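Local coordinates for protein AlyGC (Glaciecola chathamensis, PDB 5GKD) that cleaves the brown-algal polysaccharide alginate, probably by beta-elimination, as a lyase of polysaccharide lyase family 6, at residues 128-132 with 158-164; 525-531 with 557-563; 693-699 with 719-725. All coordinates share one frame; numbering follows the deposited sequence.

Interaction 1 of 3, residues 128-132 with 158-164; sequences VYGRH and SSQQNHH. With PO4 (phosphate ion), chain G.
The CG1 methyl of Val128 lies over one face of the His164 imidazole, 3.5 Å from the ring centroid, and Asn162 CB covers part of the opposite face. This sandwich belongs to a turn of the right-handed parallel beta-helix, where the loops after strands 124-128 and 150-152 stack coil upon coil. With CG anti to the carbonyl carbon (chi1 -69°), the His164 ring reaches in among the backbone of 128-132: NE2 comes to 3.1 Å from Gly130 O, while ND1 accepts from the backbone N of Asn133. At its amide end, Gly130 N donates a nearly straight bond to Ser159 OG (2.9 Å). Tyr129 turns its ring the other way, and its OH donates to O1 of a phosphate, probably from the crystallisation liquor, that Arg94 and Arg153 also hold.

Arg131 stretches out from CG to NE, and NE donates to Gln160 O at 2.8 Å; the acceptor is tilted 24° from the guanidinium plane. Gln161 CB lies loosely over one face of that group, and NH2 bonds Glu157 O. Asn162 braces the second loop from within: OD1 takes His164 N on a lone pair (2.9 Å), an Asx turn, and ND2 reaches Ser159 O. Ser197 and Thr199 grip the same amide from the next coil. Asn162 O accepts from His132 N at 2.7 Å and also lies over one face of the His132 ring. That ring runs beside His163, nearly parallel (7°) but slid so far that the two barely overlap, and a water sits in its plane 2.7 Å from His132 ND1.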
loop_
_atom_site.group_PDB
_atom_site.type_symbol
_atom_site.label_atom_id
_atom_site.label_comp_id
_atom_site.label_asym_id
_atom_site.label_seq_id
_atom_site.Cartn_x
_atom_site.Cartn_y
_atom_site.Cartn_z
ATOM N N VAL A 128 -6.185 -2.154 -31.414
ATOM C CA VAL A 128 -6.705 -2.118 -32.779
ATOM C C VAL A 128 -8.012 -2.896 -32.832
ATOM O O VAL A 128 -8.085 -4.032 -32.349
ATOM C CB VAL A 128 -5.687 -2.688 -33.783
ATOM C CG1 VAL A 128 -6.052 -2.253 -35.206
ATOM C CG2 VAL A 128 -4.300 -2.211 -33.457
ATOM N N TYR A 129 -9.041 -2.293 -33.417
ATOM C CA TYR A 129 -10.308 -2.966 -33.703
ATOM C C TYR A 129 -10.623 -2.807 -35.188
ATOM O O TYR A 129 -9.875 -2.179 -35.933
ATOM C CB TYR A 129 -11.462 -2.408 -32.861
ATOM C CG TYR A 129 -11.233 -2.425 -31.360
ATOM C CD1 TYR A 129 -10.419 -1.484 -30.743
ATOM C CD2 TYR A 129 -11.830 -3.387 -30.571
ATOM C CE1 TYR A 129 -10.214 -1.512 -29.378
ATOM C CE2 TYR A 129 -11.629 -3.418 -29.216
ATOM C CZ TYR A 129 -10.826 -2.487 -28.622
ATOM O OH TYR A 129 -10.637 -2.533 -27.264
ATOM N N GLY A 130 -11.755 -3.363 -35.621
ATOM C CA GLY A 130 -12.164 -3.133 -36.990
ATOM C C GLY A 130 -11.317 -3.920 -37.979
ATOM O O GLY A 130 -10.775 -4.984 -37.665
ATOM N N ARG A 131 -11.198 -3.382 -39.197
ATOM C CA ARG A 131 -10.530 -4.081 -40.288
ATOM C C ARG A 131 -9.726 -3.108 -41.134
ATOM O O ARG A 131 -10.088 -1.937 -41.285
ATOM C CB ARG A 131 -11.537 -4.821 -41.195
ATOM C CG ARG A 131 -12.213 -6.011 -40.549
ATOM C CD ARG A 131 -13.101 -6.781 -41.534
ATOM N NE ARG A 131 -13.715 -7.935 -40.878
ATOM C CZ ARG A 131 -14.741 -8.624 -41.365
ATOM N NH1 ARG A 131 -15.294 -8.287 -42.526
ATOM N NH2 ARG A 131 -15.231 -9.641 -40.683
ATOM N N HIS A 132 -8.644 -3.621 -41.708
ATOM C CA HIS A 132 -7.828 -2.887 -42.682
ATOM C C HIS A 132 -7.249 -1.596 -42.110
ATOM O O HIS A 132 -7.108 -0.602 -42.811
ATOM C CB HIS A 132 -8.626 -2.603 -43.948
ATOM C CG HIS A 132 -9.111 -3.844 -44.624
ATOM N ND1 HIS A 132 -8.259 -4.716 -45.266
ATOM C CD2 HIS A 132 -10.352 -4.382 -44.725
ATOM C CE1 HIS A 132 -8.959 -5.725 -45.752
ATOM N NE2 HIS A 132 -10.227 -5.554 -45.423
ATOM N N SER A 158 -16.635 -8.276 -36.582
ATOM C CA SER A 158 -16.267 -7.025 -37.243
ATOM C C SER A 158 -14.798 -6.669 -37.057
ATOM O O SER A 158 -14.271 -5.866 -37.824
ATOM C CB SER A 158 -17.125 -5.869 -36.724
ATOM O OG SER A 158 -18.493 -6.146 -36.902
ATOM N N SER A 159 -14.145 -7.227 -36.041
ATOM C CA SER A 159 -12.727 -7.011 -35.791
ATOM C C SER A 159 -11.866 -8.216 -36.175
ATOM O O SER A 159 -10.637 -8.118 -36.144
ATOM C CB SER A 159 -12.511 -6.665 -34.311
ATOM O OG SER A 159 -13.018 -5.378 -34.010
ATOM N N GLN A 160 -12.481 -9.339 -36.532
ATOM C CA GLN A 160 -11.762 -10.500 -37.021
ATOM C C GLN A 160 -11.502 -10.341 -38.516
ATOM O O GLN A 160 -11.999 -9.418 -39.154
ATOM C CB GLN A 160 -12.556 -11.768 -36.709
ATOM C CG GLN A 160 -12.736 -11.983 -35.214
ATOM C CD GLN A 160 -13.909 -12.895 -34.906
ATOM O OE1 GLN A 160 -14.457 -13.524 -35.800
ATOM N NE2 GLN A 160 -14.305 -12.950 -33.653
ATOM N N GLN A 161 -10.691 -11.237 -39.069
ATOM C CA GLN A 161 -10.310 -11.196 -40.486
ATOM C C GLN A 161 -9.943 -9.775 -40.911
ATOM O O GLN A 161 -10.469 -9.225 -41.882
ATOM C CB GLN A 161 -11.427 -11.761 -41.364
ATOM C CG GLN A 161 -11.876 -13.134 -40.939
ATOM C CD GLN A 161 -12.938 -13.706 -41.834
ATOM O OE1 GLN A 161 -12.722 -13.873 -43.030
ATOM N NE2 GLN A 161 -14.104 -14.009 -41.261
ATOM N N ASN A 162 -9.036 -9.170 -40.151
ATOM C CA ASN A 162 -8.828 -7.733 -40.257
ATOM C C ASN A 162 -7.805 -7.345 -41.311
ATOM O O ASN A 162 -7.916 -6.266 -41.887
ATOM C CB ASN A 162 -8.406 -7.158 -38.898
ATOM C CG ASN A 162 -7.324 -8.004 -38.198
ATOM O OD1 ASN A 162 -6.171 -8.040 -38.637
ATOM N ND2 ASN A 162 -7.704 -8.678 -37.110
ATOM N N HIS A 163 -6.798 -8.177 -41.557
ATOM C CA HIS A 163 -5.678 -7.804 -42.424
ATOM C C HIS A 163 -4.998 -6.524 -41.956
ATOM O O HIS A 163 -4.456 -5.771 -42.769
ATOM C CB HIS A 163 -6.121 -7.669 -43.892
ATOM C CG HIS A 163 -6.620 -8.949 -44.471
ATOM N ND1 HIS A 163 -5.778 -9.923 -44.958
ATOM C CD2 HIS A 163 -7.873 -9.446 -44.579
ATOM C CE1 HIS A 163 -6.494 -10.952 -45.372
ATOM N NE2 HIS A 163 -7.766 -10.687 -45.153
ATOM N N HIS A 164 -5.017 -6.269 -40.649
ATOM C CA HIS A 164 -4.309 -5.117 -40.108
ATOM C C HIS A 164 -2.830 -5.219 -40.444
ATOM O O HIS A 164 -2.270 -6.313 -40.533
ATOM C CB HIS A 164 -4.481 -5.029 -38.584
ATOM C CG HIS A 164 -5.867 -4.675 -38.133
ATOM N ND1 HIS A 164 -6.662 -3.768 -38.792
ATOM C CD2 HIS A 164 -6.590 -5.105 -37.070
ATOM C CE1 HIS A 164 -7.814 -3.646 -38.155
ATOM N NE2 HIS A 164 -7.803 -4.462 -37.116
HETATM P P PO4 G . -12.532 -4.170 -24.363
HETATM O O1 PO4 G . -12.240 -4.400 -25.829
HETATM O O2 PO4 G . -13.693 -3.218 -24.161
HETATM O O3 PO4 G . -11.280 -3.616 -23.726
HETATM O O4 PO4 G . -12.901 -5.478 -23.704
HETATM O O HOH W 1 -5.661 -4.058 -45.407
#

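Interaction 2 of 3, residues 525-531 with 557-563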
loop_
_atom_site.group_PDB
_atom_site.type_symbol
_atom_site.label_atom_id
_atom_site.label_comp_id
_atom_site.label_asym_id
_atom_site.label_seq_id
_atom_site.Cartn_x
_atom_site.Cartn_y
_atom_site.Cartn_z
ATOM N N ASP A 525 12.705 5.465 19.495
ATOM C CA ASP A 525 12.440 4.293 20.332
ATOM C C ASP A 525 11.031 3.795 20.022
ATOM O O ASP A 525 10.077 3.973 20.783
ATOM C CB ASP A 525 12.619 4.634 21.811
ATOM C CG ASP A 525 12.642 3.397 22.715
ATOM O OD1 ASP A 525 12.167 2.320 22.310
ATOM O OD2 ASP A 525 13.127 3.507 23.857
ATOM N N ALA A 526 10.913 3.159 18.863
ATOM C CA ALA A 526 9.628 2.689 18.389
ATOM C C ALA A 526 9.832 1.392 17.630
ATOM O O ALA A 526 10.867 1.178 16.999
ATOM C CB ALA A 526 8.945 3.737 17.505
ATOM N N ALA A 527 8.847 0.516 17.726
ATOM C CA ALA A 527 8.892 -0.712 16.958
ATOM C C ALA A 527 8.636 -0.415 15.481
ATOM O O ALA A 527 7.937 0.532 15.128
ATOM C CB ALA A 527 7.858 -1.699 17.486
ATOM N N GLY A 528 9.217 -1.232 14.613
ATOM C CA GLY A 528 8.916 -1.105 13.201
ATOM C C GLY A 528 9.680 -0.033 12.466
ATOM O O GLY A 528 9.214 0.430 11.422
ATOM N N ASN A 529 10.834 0.388 12.977
ATOM C CA ASN A 529 11.714 1.237 12.191
ATOM C C ASN A 529 12.211 0.479 10.965
ATOM O O ASN A 529 12.280 -0.748 10.946
ATOM C CB ASN A 529 12.920 1.707 13.008
ATOM C CG ASN A 529 12.543 2.651 14.140
ATOM O OD1 ASN A 529 11.442 3.214 14.170
ATOM N ND2 ASN A 529 13.468 2.824 15.087
ATOM N N THR A 530 12.590 1.233 9.945
ATOM C CA THR A 530 13.048 0.669 8.684
ATOM C C THR A 530 14.177 1.560 8.199
ATOM O O THR A 530 13.927 2.691 7.782
ATOM C CB THR A 530 11.918 0.604 7.645
ATOM O OG1 THR A 530 11.397 1.915 7.430
ATOM C CG2 THR A 530 10.778 -0.292 8.104
ATOM N N LEU A 531 15.408 1.066 8.250
ATOM C CA LEU A 531 16.540 1.925 7.914
ATOM C C LEU A 531 16.484 2.364 6.458
ATOM O O LEU A 531 16.631 3.551 6.150
ATOM C CB LEU A 531 17.864 1.220 8.216
ATOM C CG LEU A 531 19.070 2.161 8.189
ATOM C CD1 LEU A 531 19.207 2.934 9.487
ATOM C CD2 LEU A 531 20.356 1.395 7.858
ATOM N N ILE A 557 17.148 -0.577 18.887
ATOM C CA ILE A 557 16.597 0.190 20.002
ATOM C C ILE A 557 15.230 -0.343 20.414
ATOM O O ILE A 557 14.837 -0.232 21.578
ATOM C CB ILE A 557 16.526 1.679 19.643
ATOM C CG1 ILE A 557 16.196 2.501 20.892
ATOM C CG2 ILE A 557 15.485 1.916 18.544
ATOM C CD1 ILE A 557 16.450 3.984 20.738
ATOM N N ASN A 558 14.487 -0.925 19.478
ATOM C CA ASN A 558 13.198 -1.532 19.759
ATOM C C ASN A 558 13.027 -2.688 18.777
ATOM O O ASN A 558 13.877 -2.923 17.914
ATOM C CB ASN A 558 12.083 -0.485 19.669
ATOM C CG ASN A 558 10.884 -0.826 20.525
ATOM O OD1 ASN A 558 10.364 -1.939 20.475
ATOM N ND2 ASN A 558 10.446 0.129 21.328
ATOM N N HIS A 559 11.935 -3.423 18.920
ATOM C CA HIS A 559 11.792 -4.614 18.103
ATOM C C HIS A 559 11.336 -4.268 16.676
ATOM O O HIS A 559 10.915 -3.148 16.377
ATOM C CB HIS A 559 10.853 -5.618 18.781
ATOM C CG HIS A 559 9.401 -5.251 18.756
ATOM N ND1 HIS A 559 8.613 -5.392 17.630
ATOM C CD2 HIS A 559 8.574 -4.829 19.742
ATOM C CE1 HIS A 559 7.373 -5.036 17.915
ATOM N NE2 HIS A 559 7.323 -4.686 19.189
ATOM N N SER A 560 11.491 -5.246 15.777
ATOM C CA SER A 560 11.062 -5.123 14.384
ATOM C C SER A 560 11.721 -3.932 13.691
ATOM O O SER A 560 11.081 -3.195 12.947
ATOM C CB SER A 560 9.534 -5.024 14.276
ATOM O OG SER A 560 8.910 -6.157 14.837
ATOM N N TYR A 561 13.011 -3.747 13.926
ATOM C CA TYR A 561 13.786 -2.713 13.251
ATOM C C TYR A 561 14.432 -3.375 12.045
ATOM O O TYR A 561 15.454 -4.049 12.173
ATOM C CB TYR A 561 14.825 -2.115 14.189
ATOM C CG TYR A 561 15.440 -0.810 13.742
ATOM C CD1 TYR A 561 15.463 -0.436 12.403
ATOM C CD2 TYR A 561 15.990 0.062 14.674
ATOM C CE1 TYR A 561 16.026 0.762 12.012
ATOM C CE2 TYR A 561 16.541 1.259 14.290
ATOM C CZ TYR A 561 16.564 1.603 12.969
ATOM O OH TYR A 561 17.123 2.800 12.599
ATOM N N HIS A 562 13.837 -3.169 10.873
ATOM C CA HIS A 562 14.277 -3.818 9.648
ATOM C C HIS A 562 15.349 -3.004 8.947
ATOM O O HIS A 562 15.387 -1.774 9.031
ATOM C CB HIS A 562 13.099 -4.020 8.704
ATOM C CG HIS A 562 11.895 -4.583 9.382
ATOM N ND1 HIS A 562 11.874 -5.851 9.921
ATOM C CD2 HIS A 562 10.676 -4.049 9.624
ATOM C CE1 HIS A 562 10.692 -6.071 10.468
ATOM N NE2 HIS A 562 9.947 -4.995 10.301
ATOM N N PHE A 563 16.221 -3.707 8.233
ATOM C CA PHE A 563 17.199 -2.992 7.423
ATOM C C PHE A 563 16.576 -2.480 6.118
ATOM O O PHE A 563 16.746 -1.306 5.767
ATOM C CB PHE A 563 18.404 -3.886 7.130
ATOM C CG PHE A 563 19.378 -3.270 6.185
ATOM C CD1 PHE A 563 20.250 -2.282 6.613
ATOM C CD2 PHE A 563 19.405 -3.650 4.859
ATOM C CE1 PHE A 563 21.135 -1.694 5.735
ATOM C CE2 PHE A 563 20.288 -3.077 3.981
ATOM C CZ PHE A 563 21.154 -2.092 4.418
HETATM O O HOH W 2 12.213 -0.474 15.321
#
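Asn529 sets its CB squarely over the centre of the Tyr561 ring, 3.4 Å from the centroid, a CH-pi contact. Beyond CB the amide stands almost upright on the ring, the two planes 87° apart. ND2 passes 3.5 Å from Tyr561 CE2 on its way to the carbonyl of Pro524, and OD1 bonds Ser500 OG one coil earlier. Both polar ends are thus taken, which fixes the rotation of the amide. The tyrosine meets it by holding CG opposite its own backbone N (chi1 -165°), which carries the ring across to 525-531 and leaves OH 3.7 Å from Leu531 CD1.

Past this pair the chains settle into the parallel register of a beta-helix, at a corner where each coil turns from loop into strand. Thr530 and His562 form the parallel bridge: Asn529 O accepts from His562 N at 2.9 Å, and His562 O accepts from Leu531 N at the same length. Leu531 CD2 then packs on Phe563 CE1.

Toward the other end the two loops run on side by side. Before the bridge Gly528 N donates to His559 O (3.1 Å), and a water adds to the link, donating to Ala526 O and His559 O and accepting from Asn529 N. Asn558 ND2 crosses to Asp525 OD1 (3.0 Å). Ala527 CB rests over the His559 ring, 3.6 Å from its centroid, and Leu599 of the second subunit packs against both residues.

Interaction 3 of 3, residues 693-699 with 719-725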
loop_
_atom_site.group_PDB
_atom_site.type_symbol
_atom_site.label_atom_id
_atom_site.label_comp_id
_atom_site.label_asym_id
_atom_site.label_seq_id
_atom_site.Cartn_x
_atom_site.Cartn_y
_atom_site.Cartn_z
ATOM N N TRP A 693 20.790 -24.785 -6.117
ATOM C CA TRP A 693 22.103 -25.364 -5.818
ATOM C C TRP A 693 22.582 -24.834 -4.472
ATOM O O TRP A 693 22.848 -23.640 -4.337
ATOM C CB TRP A 693 23.140 -25.031 -6.888
ATOM C CG TRP A 693 22.974 -25.815 -8.099
ATOM C CD1 TRP A 693 23.329 -27.123 -8.293
ATOM C CD2 TRP A 693 22.396 -25.366 -9.321
ATOM N NE1 TRP A 693 22.999 -27.514 -9.567
ATOM C CE2 TRP A 693 22.427 -26.452 -10.221
ATOM C CE3 TRP A 693 21.858 -24.147 -9.749
ATOM C CZ2 TRP A 693 21.937 -26.355 -11.522
ATOM C CZ3 TRP A 693 21.377 -24.051 -11.040
ATOM C CH2 TRP A 693 21.418 -25.148 -11.909
ATOM N N VAL A 694 22.711 -25.723 -3.492
ATOM C CA VAL A 694 23.174 -25.368 -2.154
ATOM C C VAL A 694 24.347 -26.288 -1.852
ATOM O O VAL A 694 24.154 -27.423 -1.406
ATOM C CB VAL A 694 22.075 -25.510 -1.096
ATOM C CG1 VAL A 694 22.625 -25.156 0.273
ATOM C CG2 VAL A 694 20.887 -24.632 -1.454
ATOM N N THR A 695 25.565 -25.808 -2.099
ATOM C CA THR A 695 26.758 -26.633 -1.999
ATOM C C THR A 695 27.871 -25.867 -1.307
ATOM O O THR A 695 27.946 -24.639 -1.384
ATOM C CB THR A 695 27.251 -27.099 -3.384
ATOM O OG1 THR A 695 27.643 -25.962 -4.158
ATOM C CG2 THR A 695 26.151 -27.867 -4.119
ATOM N N GLY A 696 28.744 -26.613 -0.633
ATOM C CA GLY A 696 29.931 -26.026 -0.045
ATOM C C GLY A 696 29.704 -25.210 1.205
ATOM O O GLY A 696 30.605 -24.476 1.619
ATOM N N ASN A 697 28.543 -25.329 1.841
ATOM C CA ASN A 697 28.249 -24.517 3.012
ATOM C C ASN A 697 28.570 -25.271 4.302
ATOM O O ASN A 697 28.647 -26.499 4.336
ATOM C CB ASN A 697 26.777 -24.078 3.018
ATOM C CG ASN A 697 26.368 -23.369 1.723
ATOM O OD1 ASN A 697 26.552 -22.158 1.588
ATOM N ND2 ASN A 697 25.828 -24.135 0.755
ATOM N N VAL A 698 28.755 -24.513 5.378
ATOM C CA VAL A 698 28.864 -25.066 6.721
ATOM C C VAL A 698 27.609 -24.694 7.495
ATOM O O VAL A 698 27.291 -23.506 7.642
ATOM C CB VAL A 698 30.120 -24.562 7.448
ATOM C CG1 VAL A 698 30.114 -25.048 8.872
ATOM C CG2 VAL A 698 31.379 -25.010 6.718
ATOM N N PHE A 699 26.913 -25.697 8.018
ATOM C CA PHE A 699 25.762 -25.481 8.889
ATOM C C PHE A 699 26.117 -25.969 10.292
ATOM O O PHE A 699 25.817 -27.100 10.669
ATOM C CB PHE A 699 24.505 -26.203 8.340
ATOM C CG PHE A 699 24.091 -25.748 6.971
ATOM C CD1 PHE A 699 23.445 -24.535 6.797
ATOM C CD2 PHE A 699 24.358 -26.524 5.855
ATOM C CE1 PHE A 699 23.080 -24.110 5.533
ATOM C CE2 PHE A 699 23.974 -26.101 4.590
ATOM C CZ PHE A 699 23.346 -24.891 4.437
ATOM N N THR A 719 19.678 -29.453 -6.108
ATOM C CA THR A 719 20.944 -30.062 -5.719
ATOM C C THR A 719 21.368 -29.454 -4.389
ATOM O O THR A 719 21.756 -28.285 -4.335
ATOM C CB THR A 719 22.013 -29.818 -6.784
ATOM O OG1 THR A 719 21.670 -30.511 -7.980
ATOM C CG2 THR A 719 23.394 -30.280 -6.307
ATOM N N ILE A 720 21.297 -30.239 -3.318
ATOM C CA ILE A 720 21.718 -29.802 -1.990
ATOM C C ILE A 720 22.684 -30.863 -1.476
ATOM O O ILE A 720 22.262 -31.930 -1.019
ATOM C CB ILE A 720 20.540 -29.600 -1.031
ATOM C CG1 ILE A 720 19.671 -28.426 -1.495
ATOM C CG2 ILE A 720 21.043 -29.327 0.375
ATOM C CD1 ILE A 720 18.352 -28.289 -0.749
ATOM N N SER A 721 23.982 -30.588 -1.574
ATOM C CA SER A 721 24.979 -31.581 -1.201
ATOM C C SER A 721 26.325 -30.902 -1.014
ATOM O O SER A 721 26.521 -29.741 -1.383
ATOM C CB SER A 721 25.086 -32.672 -2.261
ATOM O OG SER A 721 25.561 -32.099 -3.464
ATOM N N GLY A 722 27.269 -31.662 -0.473
ATOM C CA GLY A 722 28.599 -31.132 -0.259
ATOM C C GLY A 722 28.663 -30.137 0.866
ATOM O O GLY A 722 29.546 -29.276 0.876
ATOM N N ASN A 723 27.750 -30.239 1.821
ATOM C CA ASN A 723 27.684 -29.335 2.956
ATOM C C ASN A 723 28.082 -30.068 4.231
ATOM O O ASN A 723 27.749 -31.242 4.415
ATOM C CB ASN A 723 26.277 -28.755 3.117
ATOM C CG ASN A 723 25.845 -27.952 1.912
ATOM O OD1 ASN A 723 26.526 -27.016 1.498
ATOM N ND2 ASN A 723 24.733 -28.336 1.324
ATOM N N THR A 724 28.777 -29.358 5.112
ATOM C CA THR A 724 29.132 -29.855 6.433
ATOM C C THR A 724 28.049 -29.462 7.427
ATOM O O THR A 724 27.790 -28.275 7.623
ATOM C CB THR A 724 30.485 -29.288 6.863
ATOM O OG1 THR A 724 31.385 -29.287 5.764
ATOM C CG2 THR A 724 31.061 -30.092 8.032
ATOM N N VAL A 725 27.421 -30.460 8.036
ATOM C CA VAL A 725 26.394 -30.237 9.042
ATOM C C VAL A 725 27.007 -30.497 10.415
ATOM O O VAL A 725 27.359 -31.635 10.746
ATOM C CB VAL A 725 25.167 -31.116 8.790
ATOM C CG1 VAL A 725 24.179 -30.995 9.936
ATOM C CG2 VAL A 725 24.528 -30.712 7.483
#
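Backbone bonds tie Val694 to Thr719 and Phe699 to Thr724, pairing the two chains in parallel at both ends: Val694 N donates to Thr719 O (2.9 Å) and Phe699 N to Thr724 O (2.8 Å). Between them the strands break at Gly696 and Gly722, both with positive phi, where Gly696 N makes only a weak bond to Gly722 O; Thr724 N to Asn697 O resumes the pairing beyond it.

Side-chain amides take over at this break. Asn723 OD1 accepts twice from Asn697, from the backbone N in the carbonyl plane (2.7 Å) and from ND2, tilted off that plane (3.1 Å). Asn723 ND2 donates to Val694 O at 2.9 Å, coming from above the carbonyl plane, while Ser721 N reaches the same oxygen from the opposite face. An alanine in place of Asn723 removes the amide, and Asn697 N would probably be left without its acceptor and the turn freer to shift.

Van der Waals contacts flank the amides. Val694 CB and Ile720 CG1 lie side by side at 3.8 Å; the Phe699 ring presents its edge to Asn723 CG, its plane 76° from the amide. On the other face of the sheet Trp693 CD1 comes to 3.4 Å from Thr719 CB.

Asn697 OD1 in turn accepts from Asn673 ND2, continuing the run of amides back one coil. Asparagines stacked in line at the turns between strands are a recurring feature of pectate-lyase-like right-handed parallel beta-helices.

In the fold
The three contacts come in series along the chain and fall in two separate beta-helical regions. Interaction 1 belongs to the N-terminal one, the chondroitinase B-like region that also carries the calcium site; interactions 2 and 3 belong to the C-terminal one. Interaction 1 lies across the chain's centre from both, about 57 Å and 58 Å between centres. Interactions 2 and 3 are about 33 Å apart, centre to centre, the first at the corner where strands 530-534 and 564-565 begin, the second pairing strand 691-700 with the last strands, 717-721 and 724-725. Each joins successive coils, so both regions are built by the same stacking, and interaction 2 also meets the second subunit.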